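Local coordinates for protein cystathionine gamma-synthase (Xanthomonas oryzae pv. oryzae KACC 10331, PDB 6LD7) that probably catalyses cystathionine formation in methionine biosynthesis, using pyridoxal 5'-phosphate as its cofactor, at residues A79-A90 / G219-H230; L99-H109 / G126-L135. The protein carries 1 engineered substitution. One frame throughout, in Å; residues are numbered along the deposited sequence.

Contact 1: residues A79-A90 / G219-H230; sequences AGGVITSTGMGA and GGAVVARDAELH
A79 and H230 join the residues around G80 to the turn and helix that follow strand 220-224. The methyl of A79 presses against the backbone of that turn, with CB 3.3 Å from R225 O, while its own N-H bonds to A224 O. One turn into helix 227-240, H230 swings CG anti to the backbone N (chi1 171°) and lays one face of its ring over G80 CA, which sits 3.6 Å from the ring centroid, 11° off the normal, a CH-pi contact that G80 allows by having no side chain. Beyond the ring, V82 CG2 comes in obliquely at 4.0 Å from H230 CE1.

V222 carries the middle. It forms an antiparallel hydrogen-bonded pair with V82, joined by two N-H...O bonds, and its CG2 lies 3.8 Å from A90 CB, so strand 220-224 also touches helix 87-98. The other sheet face holds I83 and A221, with I83 CD1 3.8 Å from A221 CB and helix 63-76 packed over both.

At the far end G220 pairs with T84, whose hydroxyl turns back along its own chain: T84 OG1 donates to T86 O over 2.6 Å. A90 N reaches that same carbonyl from the opposite face of its plane. T86 OG1 caps G89 N and also bonds to G241 O of the second subunit.

The strand pair and the two bonds on T86 O probably help position the first turn of helix 87-98, where G87 N and M88 N hydrogen-bond the phosphate of the pyridoxal-phosphate-modified lysine at position 209; the helix N terminus probably helps stabilise that negative charge.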
loop_
_atom_site.group_PDB
_atom_site.type_symbol
_atom_site.label_atom_id
_atom_site.label_comp_id
_atom_site.label_asym_id
_atom_site.label_seq_id
_atom_site.Cartn_x
_atom_site.Cartn_y
_atom_site.Cartn_z
ATOM N N ALA C 79 15.214 7.188 -25.144
ATOM C CA ALA C 79 16.491 7.022 -24.427
ATOM C C ALA C 79 16.198 6.842 -22.930
ATOM O O ALA C 79 16.937 6.180 -22.311
ATOM C CB ALA C 79 17.418 8.194 -24.735
ATOM N N GLY C 80 15.105 7.338 -22.404
ATOM C CA GLY C 80 14.787 7.192 -20.966
ATOM C C GLY C 80 13.465 7.895 -20.657
ATOM O O GLY C 80 12.954 8.719 -21.528
ATOM N N GLY C 81 12.932 7.621 -19.486
ATOM C CA GLY C 81 11.659 8.172 -19.012
ATOM C C GLY C 81 11.800 8.801 -17.646
ATOM O O GLY C 81 12.564 8.282 -16.845
ATOM N N VAL C 82 11.071 9.883 -17.416
ATOM C CA VAL C 82 10.942 10.507 -16.090
ATOM C C VAL C 82 9.487 10.368 -15.698
ATOM O O VAL C 82 8.646 10.668 -16.524
ATOM C CB VAL C 82 11.384 11.977 -16.141
ATOM C CG1 VAL C 82 11.262 12.661 -14.820
ATOM C CG2 VAL C 82 12.813 12.043 -16.556
ATOM N N ILE C 83 9.245 9.992 -14.450
ATOM C CA ILE C 83 7.893 9.781 -13.891
ATOM C C ILE C 83 7.574 10.945 -12.932
ATOM O O ILE C 83 8.298 11.141 -11.925
ATOM C CB ILE C 83 7.831 8.397 -13.214
ATOM C CG1 ILE C 83 8.174 7.219 -14.164
ATOM C CG2 ILE C 83 6.455 8.185 -12.604
ATOM C CD1 ILE C 83 7.356 7.121 -15.417
ATOM N N THR C 84 6.426 11.593 -13.132
ATOM C CA THR C 84 5.999 12.772 -12.369
ATOM C C THR C 84 4.821 12.404 -11.503
ATOM O O THR C 84 4.088 11.398 -11.772
ATOM C CB THR C 84 5.760 13.949 -13.345
ATOM O OG1 THR C 84 4.723 13.608 -14.273
ATOM C CG2 THR C 84 7.027 14.298 -14.108
ATOM N N SER C 85 4.550 13.257 -10.547
ATOM C CA SER C 85 3.418 13.055 -9.631
ATOM C C SER C 85 2.072 13.265 -10.323
ATOM O O SER C 85 1.125 12.659 -9.833
ATOM C CB SER C 85 3.566 13.957 -8.408
ATOM O OG SER C 85 3.518 15.279 -8.908
ATOM N N THR C 86 2.002 14.000 -11.432
ATOM C CA THR C 86 0.787 14.116 -12.259
ATOM C C THR C 86 1.134 14.319 -13.714
ATOM O O THR C 86 2.325 14.699 -14.067
ATOM C CB THR C 86 -0.035 15.315 -11.771
ATOM O OG1 THR C 86 0.606 16.558 -12.031
ATOM C CG2 THR C 86 -0.311 15.260 -10.277
ATOM N N GLY C 87 0.153 14.129 -14.564
ATOM C CA GLY C 87 0.305 14.482 -16.005
ATOM C C GLY C 87 0.615 15.960 -16.193
ATOM O O GLY C 87 1.483 16.312 -16.986
ATOM N N MET C 88 -0.073 16.828 -15.472
ATOM C CA MET C 88 0.227 18.280 -15.559
ATOM C C MET C 88 1.684 18.520 -15.159
ATOM O O MET C 88 2.258 19.426 -15.666
ATOM C CB MET C 88 -0.663 19.147 -14.666
ATOM C CG MET C 88 -2.104 19.322 -15.217
ATOM S SD MET C 88 -2.136 19.817 -16.993
ATOM C CE MET C 88 -0.902 21.098 -16.896
ATOM N N GLY C 89 2.215 17.786 -14.191
ATOM C CA GLY C 89 3.621 17.920 -13.793
ATOM C C GLY C 89 4.559 17.536 -14.896
ATOM O O GLY C 89 5.618 18.104 -14.993
ATOM N N ALA C 90 4.178 16.561 -15.709
ATOM C CA ALA C 90 4.951 16.181 -16.899
ATOM C C ALA C 90 5.009 17.343 -17.906
ATOM O O ALA C 90 6.089 17.612 -18.396
ATOM C CB ALA C 90 4.367 14.922 -17.529
ATOM N N GLY C 219 -0.658 10.304 -12.162
ATOM C CA GLY C 219 0.781 10.268 -12.505
ATOM C C GLY C 219 1.030 10.818 -13.913
ATOM O O GLY C 219 0.103 10.899 -14.684
ATOM N N GLY C 220 2.287 11.121 -14.242
ATOM C CA GLY C 220 2.744 11.491 -15.565
ATOM C C GLY C 220 4.046 10.845 -15.906
ATOM O O GLY C 220 4.691 10.237 -15.027
ATOM N N ALA C 221 4.437 11.006 -17.159
ATOM C CA ALA C 221 5.691 10.498 -17.704
ATOM C C ALA C 221 6.109 11.355 -18.899
ATOM O O ALA C 221 5.243 11.873 -19.633
ATOM C CB ALA C 221 5.421 9.044 -18.040
ATOM N N VAL C 222 7.404 11.515 -19.052
ATOM C CA VAL C 222 8.005 12.110 -20.221
ATOM C C VAL C 222 9.101 11.179 -20.665
ATOM O O VAL C 222 9.945 10.776 -19.846
ATOM C CB VAL C 222 8.638 13.484 -19.922
ATOM C CG1 VAL C 222 8.991 14.152 -21.218
ATOM C CG2 VAL C 222 7.710 14.312 -19.170
ATOM N N VAL C 223 9.101 10.918 -21.946
ATOM C CA VAL C 223 10.118 10.116 -22.606
ATOM C C VAL C 223 10.771 11.005 -23.669
ATOM O O VAL C 223 10.094 11.601 -24.510
ATOM C CB VAL C 223 9.504 8.819 -23.173
ATOM C CG1 VAL C 223 10.537 8.064 -23.974
ATOM C CG2 VAL C 223 8.956 7.897 -22.075
ATOM N N ALA C 224 12.084 11.078 -23.612
ATOM C CA ALA C 224 12.906 11.784 -24.594
ATOM C C ALA C 224 13.515 10.791 -25.570
ATOM O O ALA C 224 13.985 9.733 -25.128
ATOM C CB ALA C 224 13.968 12.605 -23.949
ATOM N N ARG C 225 13.567 11.192 -26.832
ATOM C CA ARG C 225 14.243 10.404 -27.887
ATOM C C ARG C 225 15.725 10.390 -27.548
ATOM O O ARG C 225 16.306 9.357 -27.604
ATOM C CB ARG C 225 13.996 11.057 -29.267
ATOM C CG ARG C 225 14.388 10.236 -30.500
ATOM C CD ARG C 225 13.851 10.902 -31.848
ATOM N NE ARG C 225 14.952 11.846 -32.254
ATOM C CZ ARG C 225 14.956 13.200 -32.461
ATOM N NH1 ARG C 225 13.896 13.994 -32.509
ATOM N NH2 ARG C 225 16.112 13.768 -32.727
ATOM N N ASP C 226 16.281 11.549 -27.216
ATOM C CA ASP C 226 17.750 11.732 -27.072
ATOM C C ASP C 226 18.182 11.682 -25.587
ATOM O O ASP C 226 17.508 12.344 -24.741
ATOM C CB ASP C 226 18.113 13.019 -27.804
ATOM C CG ASP C 226 19.547 13.470 -27.617
ATOM O OD1 ASP C 226 19.877 14.026 -26.541
ATOM O OD2 ASP C 226 20.333 13.232 -28.533
ATOM N N ALA C 227 19.314 11.001 -25.324
ATOM C CA ALA C 227 19.903 10.740 -23.997
ATOM C C ALA C 227 20.194 12.079 -23.302
ATOM O O ALA C 227 19.940 12.243 -22.063
ATOM C CB ALA C 227 21.161 9.866 -24.111
ATOM N N GLU C 228 20.636 13.040 -24.050
ATOM C CA GLU C 228 21.044 14.311 -23.445
ATOM C C GLU C 228 19.776 15.069 -23.017
ATOM O O GLU C 228 19.779 15.570 -21.905
ATOM C CB GLU C 228 21.946 15.061 -24.408
ATOM C CG GLU C 228 22.242 16.502 -24.031
ATOM C CD GLU C 228 23.085 17.202 -25.111
ATOM O OE1 GLU C 228 23.040 18.479 -25.202
ATOM O OE2 GLU C 228 23.769 16.455 -25.915
ATOM N N LEU C 229 18.705 15.121 -23.798
ATOM C CA LEU C 229 17.501 15.817 -23.294
ATOM C C LEU C 229 16.940 15.049 -22.062
ATOM O O LEU C 229 16.331 15.664 -21.137
ATOM C CB LEU C 229 16.459 15.848 -24.384
ATOM C CG LEU C 229 15.641 17.103 -24.520
ATOM C CD1 LEU C 229 14.379 16.819 -25.311
ATOM C CD2 LEU C 229 15.439 17.885 -23.228
ATOM N N HIS C 230 16.996 13.721 -22.102
ATOM C CA HIS C 230 16.563 12.859 -20.964
ATOM C C HIS C 230 17.251 13.302 -19.657
ATOM O O HIS C 230 16.554 13.469 -18.660
ATOM C CB HIS C 230 16.777 11.393 -21.273
ATOM C CG HIS C 230 16.563 10.523 -20.104
ATOM N ND1 HIS C 230 15.335 10.444 -19.461
ATOM C CD2 HIS C 230 17.424 9.771 -19.388
ATOM C CE1 HIS C 230 15.459 9.642 -18.408
ATOM N NE2 HIS C 230 16.718 9.194 -18.371
#

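Contact 2: residues L99-H109 / G126-L135; sequences LQPGDTLVVPH and GHFALITADL
L99 drops a methyl onto the flat side of F128: CD1 stands over one face of the ring, displaced toward its rim, 3.8 Å from the centroid. A first torsion of 49° sets the F128 ring between its backbone N and carbonyl carbon, which brings its face under L99. L130 CD2 meets the edge of this ring in its plane and lies 4.0 Å from L105 CD2, the two leucines running side by side.

On the other sheet face T104 crosses I131, and the fit is tight, with T104 CG2 3.3 Å from I131 CD1. Further along, V106 CG1 reaches A133 CB.

H109 and D134 close the far end by stacking, the imidazole and carboxylate planes 22° apart and H109 CE1 3.4 Å from D134 CG. D134 OD1 is bonded to T136, while a water in the plane of the imidazole joins H109 ND1 to L135 N.

Six N-H...O bonds, from A129 N to D103 O through H109 N to A133 O, zip the strands together in parallel. They are the two strands of a beta-alpha-beta unit whose connecting helix, 113-124, packs on V107, L130 and T132. Helix 138-145 lies against V106, I131 and A133 on the opposite face, and strand 151-155 flanks 104-108 on its other side, leaving 129-133 outermost in this chain's sheet.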
loop_
_atom_site.group_PDB
_atom_site.type_symbol
_atom_site.label_atom_id
_atom_site.label_comp_id
_atom_site.label_asym_id
_atom_site.label_seq_id
_atom_site.Cartn_x
_atom_site.Cartn_y
_atom_site.Cartn_z
ATOM N N LEU C 99 12.018 25.686 -22.273
ATOM C CA LEU C 99 11.747 27.104 -22.635
ATOM C C LEU C 99 12.420 28.059 -21.645
ATOM O O LEU C 99 12.717 27.669 -20.501
ATOM C CB LEU C 99 10.243 27.347 -22.549
ATOM C CG LEU C 99 9.371 26.519 -23.465
ATOM C CD1 LEU C 99 7.894 26.777 -23.260
ATOM C CD2 LEU C 99 9.710 26.871 -24.882
ATOM N N GLN C 100 12.590 29.298 -22.055
ATOM C CA GLN C 100 13.023 30.457 -21.231
ATOM C C GLN C 100 12.443 31.740 -21.830
ATOM O O GLN C 100 12.024 31.720 -23.017
ATOM C CB GLN C 100 14.544 30.496 -21.233
ATOM C CG GLN C 100 15.147 30.783 -22.591
ATOM C CD GLN C 100 16.646 30.749 -22.444
ATOM O OE1 GLN C 100 17.164 30.219 -21.487
ATOM N NE2 GLN C 100 17.363 31.378 -23.342
ATOM N N PRO C 101 12.409 32.885 -21.095
ATOM C CA PRO C 101 11.822 34.123 -21.631
ATOM C C PRO C 101 12.452 34.445 -22.978
ATOM O O PRO C 101 13.624 34.180 -23.186
ATOM C CB PRO C 101 12.104 35.179 -20.520
ATOM C CG PRO C 101 12.021 34.275 -19.291
ATOM C CD PRO C 101 12.859 33.075 -19.707
ATOM N N GLY C 102 11.647 34.973 -23.865
ATOM C CA GLY C 102 11.991 35.222 -25.274
ATOM C C GLY C 102 11.689 34.032 -26.186
ATOM O O GLY C 102 11.688 34.229 -27.390
ATOM N N ASP C 103 11.491 32.820 -25.664
ATOM C CA ASP C 103 11.142 31.649 -26.498
ATOM C C ASP C 103 9.629 31.679 -26.683
ATOM O O ASP C 103 8.895 32.117 -25.811
ATOM C CB ASP C 103 11.463 30.292 -25.890
ATOM C CG ASP C 103 12.923 30.001 -25.779
ATOM O OD1 ASP C 103 13.647 30.702 -26.429
ATOM O OD2 ASP C 103 13.323 29.075 -25.011
ATOM N N THR C 104 9.187 31.040 -27.755
ATOM C CA THR C 104 7.772 30.908 -28.093
ATOM C C THR C 104 7.434 29.427 -28.128
ATOM O O THR C 104 8.204 28.618 -28.672
ATOM C CB THR C 104 7.510 31.629 -29.440
ATOM O OG1 THR C 104 7.590 33.048 -29.249
ATOM C CG2 THR C 104 6.104 31.385 -29.885
ATOM N N LEU C 105 6.249 29.137 -27.668
ATOM C CA LEU C 105 5.659 27.798 -27.666
ATOM C C LEU C 105 4.419 27.846 -28.567
ATOM O O LEU C 105 3.544 28.728 -28.383
ATOM C CB LEU C 105 5.237 27.442 -26.237
ATOM C CG LEU C 105 4.306 26.237 -26.120
ATOM C CD1 LEU C 105 5.112 24.976 -26.417
ATOM C CD2 LEU C 105 3.689 26.142 -24.706
ATOM N N VAL C 106 4.314 26.863 -29.435
ATOM C CA VAL C 106 3.103 26.699 -30.252
ATOM C C VAL C 106 2.221 25.636 -29.613
ATOM O O VAL C 106 2.696 24.587 -29.345
ATOM C CB VAL C 106 3.475 26.302 -31.686
ATOM C CG1 VAL C 106 2.225 26.202 -32.513
ATOM C CG2 VAL C 106 4.451 27.289 -32.267
ATOM N N VAL C 107 0.951 25.951 -29.437
ATOM C CA VAL C 107 -0.074 25.121 -28.754
ATOM C C VAL C 107 -1.229 24.912 -29.707
ATOM O O VAL C 107 -1.694 25.870 -30.303
ATOM C CB VAL C 107 -0.549 25.909 -27.529
ATOM C CG1 VAL C 107 -1.654 25.209 -26.850
ATOM C CG2 VAL C 107 0.632 26.053 -26.615
ATOM N N PRO C 108 -1.797 23.698 -29.784
ATOM C CA PRO C 108 -3.006 23.472 -30.551
ATOM C C PRO C 108 -4.157 24.288 -29.968
ATOM O O PRO C 108 -4.259 24.318 -28.780
ATOM C CB PRO C 108 -3.326 21.985 -30.375
ATOM C CG PRO C 108 -1.993 21.405 -29.967
ATOM C CD PRO C 108 -1.297 22.484 -29.139
ATOM N N HIS C 109 -5.008 24.827 -30.832
ATOM C CA HIS C 109 -6.240 25.553 -30.479
ATOM C C HIS C 109 -7.104 24.683 -29.565
ATOM O O HIS C 109 -7.762 25.200 -28.724
ATOM C CB HIS C 109 -6.843 26.057 -31.794
ATOM C CG HIS C 109 -7.561 24.995 -32.581
ATOM N ND1 HIS C 109 -6.925 23.821 -33.099
ATOM C CD2 HIS C 109 -8.874 24.840 -32.830
ATOM C CE1 HIS C 109 -7.835 23.043 -33.642
ATOM N NE2 HIS C 109 -9.028 23.634 -33.470
ATOM N N GLY C 126 5.250 36.141 -18.440
ATOM C CA GLY C 126 6.483 36.388 -19.241
ATOM C C GLY C 126 7.470 35.236 -19.126
ATOM O O GLY C 126 8.595 35.384 -19.552
ATOM N N HIS C 127 7.055 34.015 -18.786
ATOM C CA HIS C 127 8.007 32.869 -18.818
ATOM C C HIS C 127 8.384 32.493 -20.266
ATOM O O HIS C 127 9.498 31.922 -20.504
ATOM C CB HIS C 127 7.432 31.666 -18.025
ATOM C CG HIS C 127 7.477 31.809 -16.550
ATOM N ND1 HIS C 127 7.663 33.055 -15.921
ATOM C CD2 HIS C 127 7.365 30.886 -15.574
ATOM C CE1 HIS C 127 7.591 32.873 -14.609
ATOM N NE2 HIS C 127 7.402 31.575 -14.389
ATOM N N PHE C 128 7.500 32.787 -21.199
ATOM C CA PHE C 128 7.641 32.425 -22.637
ATOM C C PHE C 128 6.435 33.049 -23.317
ATOM O O PHE C 128 5.537 33.527 -22.573
ATOM C CB PHE C 128 7.734 30.898 -22.900
ATOM C CG PHE C 128 6.689 30.066 -22.218
ATOM C CD1 PHE C 128 5.402 29.995 -22.713
ATOM C CD2 PHE C 128 6.992 29.361 -21.033
ATOM C CE1 PHE C 128 4.420 29.283 -22.025
ATOM C CE2 PHE C 128 6.020 28.612 -20.379
ATOM C CZ PHE C 128 4.726 28.623 -20.837
ATOM N N ALA C 129 6.444 33.097 -24.661
ATOM C CA ALA C 129 5.283 33.576 -25.431
ATOM C C ALA C 129 4.570 32.341 -26.054
ATOM O O ALA C 129 5.199 31.310 -26.288
ATOM C CB ALA C 129 5.760 34.556 -26.484
ATOM N N LEU C 130 3.274 32.447 -26.220
ATOM C CA LEU C 130 2.348 31.449 -26.797
ATOM C C LEU C 130 1.962 31.885 -28.208
ATOM O O LEU C 130 1.611 33.032 -28.336
ATOM C CB LEU C 130 1.030 31.511 -26.048
ATOM C CG LEU C 130 1.042 30.940 -24.679
ATOM C CD1 LEU C 130 -0.406 30.827 -24.211
ATOM C CD2 LEU C 130 1.767 29.602 -24.745
ATOM N N ILE C 131 1.872 30.949 -29.115
ATOM C CA ILE C 131 1.183 31.062 -30.428
ATOM C C ILE C 131 0.144 29.949 -30.442
ATOM O O ILE C 131 0.501 28.806 -30.163
ATOM C CB ILE C 131 2.163 30.955 -31.604
ATOM C CG1 ILE C 131 3.120 32.139 -31.661
ATOM C CG2 ILE C 131 1.415 30.904 -32.934
ATOM C CD1 ILE C 131 4.282 31.887 -32.599
ATOM N N THR C 132 -1.098 30.258 -30.746
ATOM C CA THR C 132 -2.114 29.224 -30.928
ATOM C C THR C 132 -2.243 28.907 -32.428
ATOM O O THR C 132 -2.001 29.760 -33.250
ATOM C CB THR C 132 -3.359 29.512 -30.099
ATOM O OG1 THR C 132 -4.364 29.174 -31.054
ATOM C CG2 THR C 132 -3.468 30.899 -29.538
ATOM N N ALA C 133 -2.445 27.642 -32.777
ATOM C CA ALA C 133 -2.448 27.165 -34.176
ATOM C C ALA C 133 -3.391 25.989 -34.265
ATOM O O ALA C 133 -3.546 25.227 -33.287
ATOM C CB ALA C 133 -1.083 26.768 -34.639
ATOM N N ASP C 134 -4.026 25.861 -35.405
ATOM C CA ASP C 134 -4.755 24.627 -35.782
ATOM C C ASP C 134 -3.754 23.797 -36.572
ATOM O O ASP C 134 -3.503 24.104 -37.763
ATOM C CB ASP C 134 -6.056 24.951 -36.518
ATOM C CG ASP C 134 -6.853 23.691 -36.833
ATOM O OD1 ASP C 134 -6.227 22.530 -36.826
ATOM O OD2 ASP C 134 -8.063 23.871 -37.093
ATOM N N LEU C 135 -3.151 22.802 -35.933
ATOM C CA LEU C 135 -2.116 21.975 -36.561
ATOM C C LEU C 135 -2.680 21.090 -37.690
ATOM O O LEU C 135 -1.867 20.405 -38.362
ATOM C CB LEU C 135 -1.413 21.165 -35.458
ATOM C CG LEU C 135 -0.718 21.963 -34.355
ATOM C CD1 LEU C 135 0.103 21.015 -33.515
ATOM C CD2 LEU C 135 0.190 23.043 -34.900
HETATM O O HOH W 1 -4.634 21.713 -33.561
#

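How the contacts relate
From the N terminus, the chain enters contact 1 with strand 80-84, runs through helix 87-98 and passes directly into residues 99-109. Contact 2 closes first, a short loop in which helix 113-124 carries the chain to 126-135. Strands 151-155, 180-184 and 202-206 then follow before 219-230 returns to 79-90 and closes the long loop of contact 1, so the short loop lies wholly within the long one. Both contacts belong to the same seven-stranded sheet at its opposite margins: an antiparallel pair at one, a parallel pair at the other. Their nearest atoms are about 9 Å apart, and each contact also meets the second subunit.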